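Probable CoA-transferase alpha subunit (Rhodococcus jostii, PDB 6COJ) is probably the alpha subunit of a CoA-transferase-family enzyme and binds a CoA thioester of a spirocyclic lactone carboxylate. Local coordinates at residues A[176-190]-A[209-223]. The protein carries 1 engineered substitution. Residues are numbered along the deposited sequence; the frame is centred on the assembly and turned at random. Where two conformers were deposited one is given.
Sequences NLDAALVHLNLGDKH and AAEKRFVSVERVVET. With SO4 (sulfate ion), chain D.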
ATOM      1  N   ASN A 176      15.121   5.869   6.288  1.00 15.16           N
ATOM      2  CA  ASN A 176      15.302   7.154   5.629  1.00 14.72           C
ATOM      3  C   ASN A 176      16.572   7.128   4.795  1.00 14.70           C
ATOM      4  O   ASN A 176      17.611   6.631   5.232  1.00 16.84           O
ATOM      5  CB  ASN A 176      15.403   8.264   6.671  1.00 14.98           C
ATOM      6  CG  ASN A 176      14.249   8.238   7.646  1.00 24.72           C
ATOM      7  OD1 ASN A 176      13.136   8.619   7.304  1.00 26.46           O
ATOM      8  ND2 ASN A 176      14.506   7.775   8.865  1.00 26.86           N
ATOM      9  N   LEU A 177      16.498   7.681   3.592  1.00 13.14           N
ATOM     10  CA  LEU A 177      17.603   7.631   2.648  1.00 13.07           C
ATOM     11  C   LEU A 177      18.057   9.033   2.265  1.00 14.96           C
ATOM     12  O   LEU A 177      17.233   9.926   2.046  1.00 15.56           O
ATOM     13  CB  LEU A 177      17.161   6.922   1.369  1.00 13.48           C
ATOM     14  CG  LEU A 177      16.404   5.601   1.546  1.00 14.42           C
ATOM     15  CD1 LEU A 177      15.835   5.119   0.213  1.00 14.38           C
ATOM     16  CD2 LEU A 177      17.315   4.550   2.160  1.00 16.83           C
ATOM     17  N   ASP A 178      19.376   9.212   2.144  1.00 14.87           N
ATOM     18  CA  ASP A 178      19.867  10.448   1.548  1.00 14.42           C
ATOM     19  C   ASP A 178      19.545  10.487   0.066  1.00 15.67           C
ATOM     20  O   ASP A 178      19.244  11.555  -0.478  1.00 15.98           O
ATOM     21  CB  ASP A 178      21.371  10.593   1.776  1.00 15.66           C
ATOM     22  CG  ASP A 178      21.715  10.711   3.242  1.00 18.18           C
ATOM     23  OD1 ASP A 178      21.104  11.560   3.928  1.00 23.24           O
ATOM     24  OD2 ASP A 178      22.567   9.936   3.711  1.00 18.73           O
ATOM     25  N   ALA A 179      19.614   9.339  -0.606  1.00 14.98           N
ATOM     26  CA  ALA A 179      19.359   9.302  -2.038  1.00 14.06           C
ATOM     27  C   ALA A 179      18.745   7.966  -2.420  1.00 14.41           C
ATOM     28  O   ALA A 179      18.903   6.960  -1.721  1.00 16.09           O
ATOM     29  CB  ALA A 179      20.642   9.549  -2.842  1.00 15.40           C
ATOM     30  N   ALA A 180      18.017   7.976  -3.535  1.00 14.32           N
ATOM     31  CA  ALA A 180      17.507   6.760  -4.153  1.00 14.03           C
ATOM     32  C   ALA A 180      17.923   6.741  -5.614  1.00 14.92           C
ATOM     33  O   ALA A 180      17.909   7.779  -6.288  1.00 15.20           O
ATOM     34  CB  ALA A 180      15.971   6.676  -4.074  1.00 14.31           C
ATOM     35  N   LEU A 181      18.304   5.556  -6.091  1.00 13.29           N
ATOM     36  CA  LEU A 181      18.630   5.308  -7.495  1.00 12.80           C
ATOM     37  C   LEU A 181      17.685   4.220  -7.983  1.00 13.89           C
ATOM     38  O   LEU A 181      17.663   3.119  -7.423  1.00 14.12           O
ATOM     39  CB  LEU A 181      20.081   4.831  -7.643  1.00 14.85           C
ATOM     40  CG  LEU A 181      21.161   5.685  -6.983  1.00 14.16           C
ATOM     41  CD1 LEU A 181      22.509   4.982  -7.093  1.00 15.73           C
ATOM     42  CD2 LEU A 181      21.216   7.060  -7.613  1.00 18.70           C
ATOM     43  N   VAL A 182      16.878   4.528  -9.004  1.00 14.36           N
ATOM     44  CA  VAL A 182      15.924   3.568  -9.551  1.00 13.84           C
ATOM     45  C   VAL A 182      15.969   3.654 -11.070  1.00 13.76           C
ATOM     46  O   VAL A 182      16.342   4.679 -11.641  1.00 14.22           O
ATOM     47  CB  VAL A 182      14.477   3.794  -9.034  1.00 13.06           C
ATOM     48  CG1 VAL A 182      14.417   3.701  -7.497  1.00 13.99           C
ATOM     49  CG2 VAL A 182      13.931   5.141  -9.509  1.00 14.77           C
ATOM     50  N   HIS A 183      15.574   2.559 -11.726  1.00 13.19           N
ATOM     51  CA  HIS A 183      15.510   2.482 -13.183  1.00 12.56           C
ATOM     52  C   HIS A 183      14.116   2.044 -13.603  1.00 13.77           C
ATOM     53  O   HIS A 183      13.602   1.037 -13.103  1.00 15.14           O
ATOM     54  CB  HIS A 183      16.513   1.464 -13.733  1.00 14.01           C
ATOM     55  CG  HIS A 183      16.568   1.436 -15.224  1.00 14.39           C
ATOM     56  ND1 HIS A 183      17.274   2.373 -15.951  1.00 15.13           N
ATOM     57  CD2 HIS A 183      15.998   0.605 -16.130  1.00 15.05           C
ATOM     58  CE1 HIS A 183      17.149   2.108 -17.241  1.00 15.44           C
ATOM     59  NE2 HIS A 183      16.385   1.038 -17.377  1.00 16.63           N
ATOM     60  N   LEU A 184      13.522   2.779 -14.536  1.00 13.90           N
ATOM     61  CA  LEU A 184      12.178   2.493 -15.017  1.00 13.82           C
ATOM     62  C   LEU A 184      12.158   2.459 -16.544  1.00 15.08           C
ATOM     63  O   LEU A 184      13.136   2.792 -17.219  1.00 15.23           O
ATOM     64  CB  LEU A 184      11.152   3.489 -14.452  1.00 13.85           C
ATOM     65  CG  LEU A 184      10.823   3.194 -12.987  1.00 13.91           C
ATOM     66  CD1 LEU A 184      10.106   4.364 -12.336  1.00 15.70           C
ATOM     67  CD2 LEU A 184       9.968   1.923 -12.866  1.00 15.34           C
ATOM     68  N   ASN A 185      11.025   2.042 -17.100  1.00 14.65           N
ATOM     69  CA  ASN A 185      10.995   1.806 -18.535  1.00 14.04           C
ATOM     70  C   ASN A 185      10.764   3.066 -19.355  1.00 14.48           C
ATOM     71  O   ASN A 185      11.232   3.151 -20.493  1.00 17.33           O
ATOM     72  CB  ASN A 185       9.968   0.727 -18.888  1.00 14.87           C
ATOM     73  CG  ASN A 185      10.297  -0.599 -18.230  1.00 15.93           C
ATOM     74  OD1 ASN A 185      11.012  -1.443 -18.808  1.00 19.50           O
ATOM     75  ND2 ASN A 185       9.805  -0.789 -17.027  1.00 13.54           N
ATOM     76  N   LEU A 186      10.028   4.032 -18.824  1.00 16.14           N
ATOM     77  CA  LEU A 186       9.619   5.181 -19.608  1.00 16.85           C
ATOM     78  C   LEU A 186       9.405   6.338 -18.653  1.00 17.19           C
ATOM     79  O   LEU A 186       8.917   6.139 -17.538  1.00 17.61           O
ATOM     80  CB  LEU A 186       8.295   4.870 -20.318  1.00 19.97           C
ATOM     81  CG  LEU A 186       7.931   5.690 -21.545  1.00 24.99           C
ATOM     82  CD1 LEU A 186       8.992   5.527 -22.629  1.00 25.24           C
ATOM     83  CD2 LEU A 186       6.592   5.204 -22.043  1.00 24.60           C
ATOM     84  N   GLY A 187       9.745   7.541 -19.088  1.00 15.35           N
ATOM     85  CA  GLY A 187       9.512   8.700 -18.246  1.00 16.73           C
ATOM     86  C   GLY A 187       9.618   9.972 -19.053  1.00 16.36           C
ATOM     87  O   GLY A 187      10.102   9.968 -20.186  1.00 16.90           O
ATOM     88  N   ASP A 188       9.171  11.070 -18.442  1.00 14.92           N
ATOM     89  CA  ASP A 188       9.277  12.392 -19.041  1.00 16.26           C
ATOM     90  C   ASP A 188      10.405  13.182 -18.367  1.00 15.24           C
ATOM     91  O   ASP A 188      11.041  12.712 -17.415  1.00 15.96           O
ATOM     92  CB  ASP A 188       7.899  13.074 -19.110  1.00 15.58           C
ATOM     93  CG  ASP A 188       7.396  13.610 -17.764  1.00 15.19           C
ATOM     94  OD1 ASP A 188       8.170  13.672 -16.777  1.00 15.34           O
ATOM     95  OD2 ASP A 188       6.179  13.895 -17.698  1.00 16.49           O
ATOM     96  N   LYS A 189      10.680  14.384 -18.894  1.00 17.08           N
ATOM     97  CA  LYS A 189      11.788  15.181 -18.377  1.00 19.31           C
ATOM     98  C   LYS A 189      11.503  15.774 -17.012  1.00 17.12           C
ATOM     99  O   LYS A 189      12.399  16.400 -16.434  1.00 17.07           O
ATOM    100  CB  LYS A 189      12.160  16.290 -19.365  1.00 17.79           C
ATOM    101  CG  LYS A 189      11.069  17.323 -19.596  1.00 20.86           C
ATOM    102  CD  LYS A 189      11.559  18.299 -20.657  1.00 28.99           C
ATOM    103  CE  LYS A 189      10.545  19.357 -20.996  1.00 33.66           C
ATOM    104  NZ  LYS A 189      11.072  20.206 -22.109  1.00 33.78           N
ATOM    105  N   HIS A 190      10.288  15.597 -16.484  1.00 15.40           N
ATOM    106  CA  HIS A 190       9.917  16.132 -15.185  1.00 16.67           C
ATOM    107  C   HIS A 190       9.904  15.076 -14.092  1.00 17.39           C
ATOM    108  O   HIS A 190       9.661  15.414 -12.930  1.00 17.24           O
ATOM    109  CB  HIS A 190       8.533  16.785 -15.259  1.00 18.84           C
ATOM    110  CG  HIS A 190       8.350  17.707 -16.422  1.00 16.37           C
ATOM    111  ND1 HIS A 190       9.071  18.871 -16.578  1.00 20.93           N
ATOM    112  CD2 HIS A 190       7.501  17.643 -17.474  1.00 19.96           C
ATOM    113  CE1 HIS A 190       8.689  19.474 -17.691  1.00 22.34           C
ATOM    114  NE2 HIS A 190       7.730  18.753 -18.249  1.00 21.30           N
ATOM    115  N   ALA A 209      11.079   7.523   0.181  1.00 14.55           N
ATOM    116  CA  ALA A 209      11.864   7.459   1.409  1.00 14.43           C
ATOM    117  C   ALA A 209      13.129   8.311   1.366  1.00 12.32           C
ATOM    118  O   ALA A 209      13.837   8.380   2.376  1.00 14.98           O
ATOM    119  CB  ALA A 209      12.258   6.005   1.696  1.00 15.65           C
ATOM    120  N   ALA A 210      13.427   8.958   0.237  1.00 14.03           N
ATOM    121  CA  ALA A 210      14.724   9.574   0.009  1.00 14.96           C
ATOM    122  C   ALA A 210      14.625  11.089  -0.117  1.00 16.28           C
ATOM    123  O   ALA A 210      13.588  11.645  -0.487  1.00 15.89           O
ATOM    124  CB  ALA A 210      15.379   9.013  -1.260  1.00 14.48           C
ATOM    125  N   GLU A 211      15.760  11.745   0.137  1.00 16.10           N
ATOM    126  CA  GLU A 211      15.878  13.189  -0.051  1.00 17.42           C
ATOM    127  C   GLU A 211      16.153  13.552  -1.509  1.00 17.55           C
ATOM    128  O   GLU A 211      15.491  14.430  -2.071  1.00 19.91           O
ATOM    129  CB  GLU A 211      17.003  13.713   0.831  1.00 19.74           C
ATOM    130  CG  GLU A 211      17.222  15.208   0.772  1.00 28.72           C
ATOM    131  CD  GLU A 211      16.113  15.993   1.441  1.00 74.21           C
ATOM    132  OE1 GLU A 211      15.973  17.197   1.135  1.00 84.74           O
ATOM    133  OE2 GLU A 211      15.388  15.399   2.273  1.00 77.31           O
ATOM    134  N   LYS A 212      17.133  12.895  -2.132  1.00 18.51           N
ATOM    135  CA  LYS A 212      17.501  13.136  -3.527  1.00 15.82           C
ATOM    136  C   LYS A 212      17.186  11.889  -4.341  1.00 14.45           C
ATOM    137  O   LYS A 212      17.600  10.789  -3.974  1.00 17.28           O
ATOM    138  CB  LYS A 212      19.000  13.421  -3.654  1.00 17.56           C
ATOM    139  CG  LYS A 212      19.517  14.605  -2.868  1.00 24.97           C
ATOM    140  CD  LYS A 212      21.043  14.673  -2.994  1.00 34.57           C
ATOM    141  CE  LYS A 212      21.677  15.544  -1.924  1.00 40.13           C
ATOM    142  NZ  LYS A 212      21.166  16.940  -1.967  1.00 54.99           N
ATOM    143  N   ARG A 213      16.456  12.051  -5.444  1.00 12.92           N
ATOM    144  CA  ARG A 213      15.899  10.914  -6.164  1.00 12.82           C
ATOM    145  C   ARG A 213      16.315  10.980  -7.625  1.00 14.95           C
ATOM    146  O   ARG A 213      16.008  11.955  -8.318  1.00 16.24           O
ATOM    147  CB  ARG A 213      14.375  10.923  -6.055  1.00 14.57           C
ATOM    148  CG  ARG A 213      13.834  10.475  -4.699  1.00 16.09           C
ATOM    149  CD  ARG A 213      13.896  11.558  -3.636  1.00 17.68           C
ATOM    150  NE  ARG A 213      13.173  12.767  -4.031  1.00 15.82           N
ATOM    151  CZ  ARG A 213      11.869  12.946  -3.843  1.00 19.13           C
ATOM    152  NH1 ARG A 213      11.146  11.993  -3.274  1.00 17.47           N
ATOM    153  NH2 ARG A 213      11.298  14.078  -4.217  1.00 18.50           N
ATOM    154  N   PHE A 214      16.993   9.938  -8.097  1.00 14.39           N
ATOM    155  CA  PHE A 214      17.440   9.869  -9.482  1.00 14.50           C
ATOM    156  C   PHE A 214      16.827   8.646 -10.141  1.00 16.05           C
ATOM    157  O   PHE A 214      16.957   7.530  -9.626  1.00 18.40           O
ATOM    158  CB  PHE A 214      18.966   9.859  -9.544  1.00 15.26           C
ATOM    159  CG  PHE A 214      19.557  11.075  -8.924  1.00 15.93           C
ATOM    160  CD1 PHE A 214      19.519  12.284  -9.588  1.00 18.12           C
ATOM    161  CD2 PHE A 214      20.022  11.036  -7.616  1.00 24.69           C
ATOM    162  CE1 PHE A 214      20.000  13.422  -8.994  1.00 25.31           C
ATOM    163  CE2 PHE A 214      20.515  12.174  -7.015  1.00 24.70           C
ATOM    164  CZ  PHE A 214      20.500  13.370  -7.706  1.00 24.86           C
ATOM    165  N   VAL A 215      16.128   8.863 -11.256  1.00 16.13           N
ATOM    166  CA  VAL A 215      15.524   7.785 -12.033  1.00 14.05           C
ATOM    167  C   VAL A 215      16.199   7.753 -13.392  1.00 15.62           C
ATOM    168  O   VAL A 215      16.245   8.771 -14.095  1.00 16.65           O
ATOM    169  CB  VAL A 215      13.995   7.921 -12.170  1.00 17.41           C
ATOM    170  CG1 VAL A 215      13.593   9.233 -12.820  1.00 21.77           C
ATOM    171  CG2 VAL A 215      13.433   6.743 -12.954  1.00 15.74           C
ATOM    172  N   SER A 216      16.767   6.609 -13.744  1.00 13.55           N
ATOM    173  CA  SER A 216      17.162   6.377 -15.121  1.00 14.37           C
ATOM    174  C   SER A 216      16.014   5.665 -15.829  1.00 15.39           C
ATOM    175  O   SER A 216      15.279   4.890 -15.214  1.00 16.55           O
ATOM    176  CB  SER A 216      18.483   5.597 -15.199  1.00 15.37           C
ATOM    177  OG  SER A 216      18.414   4.361 -14.504  1.00 16.44           O
ATOM    178  N   VAL A 217      15.827   5.970 -17.114  1.00 16.27           N
ATOM    179  CA  VAL A 217      14.735   5.384 -17.886  1.00 15.52           C
ATOM    180  C   VAL A 217      15.275   4.908 -19.224  1.00 17.63           C
ATOM    181  O   VAL A 217      16.241   5.462 -19.755  1.00 18.06           O
ATOM    182  CB  VAL A 217      13.544   6.351 -18.114  1.00 16.64           C
ATOM    183  CG1 VAL A 217      12.884   6.704 -16.803  1.00 16.23           C
ATOM    184  CG2 VAL A 217      14.015   7.605 -18.834  1.00 20.16           C
ATOM    185  N   GLU A 218      14.629   3.877 -19.786  1.00 19.13           N
ATOM    186  CA  GLU A 218      15.022   3.409 -21.113  1.00 20.63           C
ATOM    187  C   GLU A 218      14.882   4.503 -22.165  1.00 21.47           C
ATOM    188  O   GLU A 218      15.681   4.576 -23.108  1.00 23.53           O
ATOM    189  CB  GLU A 218      14.199   2.194 -21.546  1.00 22.53           C
ATOM    190  CG  GLU A 218      14.386   0.931 -20.731  1.00 22.16           C
ATOM    191  CD  GLU A 218      15.777   0.348 -20.921  1.00 23.83           C
ATOM    192  OE1 GLU A 218      16.391  -0.006 -19.896  1.00 22.89           O
ATOM    193  OE2 GLU A 218      16.261   0.300 -22.069  1.00 26.21           O
ATOM    194  N   ARG A 219      13.857   5.337 -22.042  1.00 20.22           N
ATOM    195  CA  ARG A 219      13.582   6.374 -23.019  1.00 21.15           C
ATOM    196  C   ARG A 219      12.837   7.502 -22.319  1.00 19.28           C
ATOM    197  O   ARG A 219      11.939   7.258 -21.504  1.00 18.72           O
ATOM    198  CB  ARG A 219      12.717   5.827 -24.162  1.00 24.24           C
ATOM    199  CG  ARG A 219      12.437   6.831 -25.273  1.00 30.12           C
ATOM    200  CD  ARG A 219      11.533   6.237 -26.344  1.00 43.60           C
ATOM    201  NE  ARG A 219      12.092   5.019 -26.911  1.00 58.52           N
ATOM    202  CZ  ARG A 219      12.837   4.982 -28.014  1.00 77.35           C
ATOM    203  NH1 ARG A 219      13.121   6.106 -28.666  1.00 73.09           N
ATOM    204  NH2 ARG A 219      13.306   3.818 -28.463  1.00 58.89           N
ATOM    205  N   VAL A 220      13.214   8.734 -22.647  1.00 20.36           N
ATOM    206  CA  VAL A 220      12.503   9.923 -22.208  1.00 19.22           C
ATOM    207  C   VAL A 220      11.558  10.330 -23.325  1.00 20.03           C
ATOM    208  O   VAL A 220      11.968  10.428 -24.491  1.00 22.02           O
ATOM    209  CB  VAL A 220      13.477  11.064 -21.865  1.00 21.65           C
ATOM    210  CG1 VAL A 220      12.703  12.343 -21.566  1.00 24.58           C
ATOM    211  CG2 VAL A 220      14.318  10.692 -20.673  1.00 21.51           C
ATOM    212  N   VAL A 221      10.289  10.546 -22.973  1.00 19.29           N
ATOM    213  CA  VAL A 221       9.248  10.932 -23.916  1.00 20.45           C
ATOM    214  C   VAL A 221       8.500  12.125 -23.333  1.00 20.80           C
ATOM    215  O   VAL A 221       8.653  12.468 -22.165  1.00 19.28           O
ATOM    216  CB  VAL A 221       8.276   9.768 -24.194  1.00 22.25           C
ATOM    217  CG1 VAL A 221       9.021   8.578 -24.795  1.00 24.17           C
ATOM    218  CG2 VAL A 221       7.571   9.362 -22.908  1.00 21.67           C
ATOM    219  N   GLU A 222       7.711  12.798 -24.172  0.63 22.00           N
ATOM    220  CA  GLU A 222       6.880  13.861 -23.621  0.63 20.81           C
ATOM    221  C   GLU A 222       5.774  13.259 -22.755  0.63 20.27           C
ATOM    222  O   GLU A 222       5.383  12.099 -22.913  0.63 21.71           O
ATOM    223  CB  GLU A 222       6.283  14.757 -24.717  0.63 23.33           C
ATOM    224  CG  GLU A 222       7.304  15.526 -25.574  0.63 24.49           C
ATOM    225  CD  GLU A 222       7.921  16.756 -24.899  0.63 26.02           C
ATOM    226  OE1 GLU A 222       7.281  17.377 -24.025  0.63 27.55           O
ATOM    227  OE2 GLU A 222       9.062  17.114 -25.269  0.63 28.27           O
ATOM    228  N   THR A 223       5.273  14.074 -21.824  1.00 19.74           N
ATOM    229  CA  THR A 223       4.279  13.612 -20.857  1.00 18.54           C
ATOM    230  C   THR A 223       3.089  12.967 -21.547  1.00 19.14           C
ATOM    231  O   THR A 223       2.626  11.891 -21.145  1.00 20.06           O
ATOM    232  CB  THR A 223       3.795  14.782 -20.001  1.00 18.17           C
ATOM    233  OG1 THR A 223       4.912  15.419 -19.370  1.00 20.94           O
ATOM    234  CG2 THR A 223       2.823  14.291 -18.915  1.00 19.23           C
TER
HETATM  235  S   SO4 D 302       8.044  22.321 -20.958  1.00 80.01           S
HETATM  236  O1  SO4 D 302       9.423  22.310 -21.436  1.00 82.60           O
HETATM  237  O2  SO4 D 302       8.022  22.031 -19.526  1.00 78.11           O
HETATM  238  O3  SO4 D 302       7.468  23.641 -21.203  1.00 79.91           O
HETATM  239  O4  SO4 D 302       7.273  21.307 -21.672  1.00 78.66           O
HETATM  240  O   HOH W   1      13.343   9.835   4.781  1.00 39.40           O
HETATM  241  O   HOH W   2       9.638  14.882 -21.507  1.00 22.04           O
HETATM  242  O   HOH W   3      11.438  17.996 -24.247  1.00 35.41           O
HETATM  243  O   HOH W   4       8.473  19.893 -23.742  1.00 45.36           O
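The imidazole of His183 reaches across the C-terminal end of the neighbouring strand and meets Ser216 and Glu218 with its two nitrogens. ND1 is 2.7 Å from Ser216 OG, close to the ring plane. NE2 donates to Glu218 OE1 at 2.7 Å, on the anti side of the carboxylate. The ring and carboxylate planes stand 77° apart. CG of His183 is anti to the backbone N (chi1 -175°), which sends the ring across to the second strand. Glu218 OE1 also bonds Tyr261, and OE2 takes the backbone N of Asn250. Replacing His183 with a leucine would probably leave Ser216 OG and Glu218 OE1 without this shared partner.

Beneath these groups the backbones pair in parallel, from Leu177 with Ala210 to Leu184 with Val217. Phe214 N to Ala180 O is the straightest of the backbone bonds, with an N-H...O angle of 171°. On the face away from His183, Val182 CG2 packs on Val215 CG2 at 3.8 Å. Beyond Asn185 the pairing resumes at Gly187, whose O accepts from Val221 N. Leu186 CD1 reaches Val221 CG1 at 3.7 Å. Thr223 OG1 donates to Asp188 OD2 at 2.6 Å, from above the carboxylate plane. Asp188 OD1 accepts from His190 N in an Asx turn, and OD2 also bonds Asn192.

The two strands are adjacent members of the parallel sheet in this CoA-transferase domain. Helix 203-208 lies between them in sequence, a right-handed beta-alpha-beta crossover, and packs on Val182 and Leu184. Strand 35-38 flanks 177-184, and strand 244-247 flanks 213-217.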